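Local atomic coordinates of DUF1987 domain-containing protein (PDB entry 6K4F), a protein that probably acts as a regulatory phosphoprotein in the SiaABC threonine phosphorylation pathway, which controls biofilm formation in response to carbon availability. Residues D78-D81 against L82-E85. Residues are numbered along the deposited sequence; the frame is centred on the assembly and turned at random.
Sequences DILD and LLEE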
loop_
_atom_site.group_PDB
_atom_site.type_symbol
_atom_site.label_atom_id
_atom_site.label_comp_id
_atom_site.label_asym_id
_atom_site.label_seq_id
_atom_site.Cartn_x
_atom_site.Cartn_y
_atom_site.Cartn_z
ATOM N N ASP A 78 -6.678 -5.042 3.057
ATOM C CA ASP A 78 -5.996 -6.310 3.293
ATOM C C ASP A 78 -4.501 -6.100 3.478
ATOM O O ASP A 78 -3.890 -6.685 4.379
ATOM C CB ASP A 78 -6.252 -7.281 2.131
ATOM C CG ASP A 78 -7.692 -7.826 2.102
ATOM O OD1 ASP A 78 -8.413 -7.707 3.113
ATOM O OD2 ASP A 78 -8.088 -8.391 1.059
ATOM N N ILE A 79 -3.895 -5.264 2.634
ATOM C CA ILE A 79 -2.485 -4.919 2.802
ATOM C C ILE A 79 -2.254 -4.231 4.145
ATOM O O ILE A 79 -1.345 -4.588 4.903
ATOM C CB ILE A 79 -2.019 -4.041 1.629
ATOM C CG1 ILE A 79 -2.012 -4.862 0.324
ATOM C CG2 ILE A 79 -0.647 -3.448 1.923
ATOM C CD1 ILE A 79 -1.828 -4.008 -0.929
ATOM N N LEU A 80 -3.072 -3.231 4.457
ATOM C CA LEU A 80 -2.917 -2.522 5.727
ATOM C C LEU A 80 -3.093 -3.464 6.912
ATOM O O LEU A 80 -2.384 -3.348 7.918
ATOM C CB LEU A 80 -3.914 -1.367 5.802
ATOM C CG LEU A 80 -3.684 -0.254 4.774
ATOM C CD1 LEU A 80 -4.687 0.890 4.947
ATOM C CD2 LEU A 80 -2.253 0.260 4.847
ATOM N N ASP A 81 -4.029 -4.415 6.810
ATOM C CA ASP A 81 -4.215 -5.363 7.902
ATOM C C ASP A 81 -3.003 -6.274 8.059
ATOM O O ASP A 81 -2.639 -6.628 9.191
ATOM C CB ASP A 81 -5.503 -6.173 7.698
ATOM C CG ASP A 81 -6.771 -5.407 8.138
ATOM O OD1 ASP A 81 -6.697 -4.585 9.076
ATOM O OD2 ASP A 81 -7.856 -5.639 7.554
ATOM N N LEU A 82 -2.350 -6.642 6.949
ATOM C CA LEU A 82 -1.085 -7.370 7.036
ATOM C C LEU A 82 -0.023 -6.538 7.751
ATOM O O LEU A 82 0.700 -7.040 8.621
ATOM C CB LEU A 82 -0.602 -7.764 5.639
ATOM C CG LEU A 82 -0.814 -9.214 5.197
ATOM C CD1 LEU A 82 0.142 -10.130 5.941
ATOM C CD2 LEU A 82 -2.254 -9.656 5.414
ATOM N N LEU A 83 0.103 -5.265 7.378
ATOM C CA LEU A 83 1.081 -4.403 8.026
ATOM C C LEU A 83 0.759 -4.216 9.503
ATOM O O LEU A 83 1.667 -4.150 10.342
ATOM C CB LEU A 83 1.133 -3.053 7.319
ATOM C CG LEU A 83 1.552 -3.089 5.842
ATOM C CD1 LEU A 83 1.435 -1.706 5.232
ATOM C CD2 LEU A 83 2.967 -3.580 5.744
ATOM N N GLU A 84 -0.524 -4.108 9.844
ATOM C CA GLU A 84 -0.883 -3.861 11.243
ATOM C C GLU A 84 -0.552 -5.071 12.111
ATOM O O GLU A 84 0.031 -4.931 13.193
ATOM C CB GLU A 84 -2.363 -3.502 11.360
ATOM C CG GLU A 84 -2.879 -3.472 12.804
ATOM C CD GLU A 84 -2.416 -2.239 13.575
ATOM O OE1 GLU A 84 -1.688 -1.408 12.995
ATOM O OE2 GLU A 84 -2.790 -2.099 14.763
ATOM N N GLU A 85 -0.926 -6.267 11.648
ATOM C CA GLU A 85 -0.525 -7.504 12.312
ATOM C C GLU A 85 0.983 -7.558 12.519
ATOM O O GLU A 85 1.463 -7.905 13.604
ATOM C CB GLU A 85 -0.995 -8.702 11.485
ATOM C CG GLU A 85 -0.614 -10.069 12.044
ATOM C CD GLU A 85 -0.991 -10.244 13.504
ATOM O OE1 GLU A 85 -2.080 -9.778 13.900
ATOM O OE2 GLU A 85 -0.204 -10.862 14.253
#
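Leu83 N donates to Ile79 O at 2.9 Å, with an N-H...O angle of 163°, in the second half of the alpha-helix 70-88, the crossover helix of a beta-alpha-beta unit between the parallel strands 59-68 and 93-99. Three more bonds of the same i+4 to i kind continue over these two turns: Leu82 N to Asp78 O, Glu84 N to Leu80 O at 2.8 Å, and Glu85 N to Asp81 O, the straightest of the four at 174°. Glu84 begins over the preceding turn, its CB 3.4 Å from Leu80 O, but CG lies opposite the backbone N (chi1 170°) and the chain then bends, carrying OE1 off to a hydrogen bond with Ser118 N.

The buried face belongs to Ile79, Leu80 and Leu83. CD1 of Leu83 touches both of the others, 4.2 Å from Leu80 CD2 and 4.3 Å from Ile79 CG2, and this apolar cluster rests on the sheet through Leu61 and Leu95. Ile79 also meets Val44 of helix 37-53, while Leu82 reaches Glu49 of that helix from a more open flank. On its own helix, Leu82 folds back along the turn, bringing its CD2 methyl to 3.5 Å from Asp78 O.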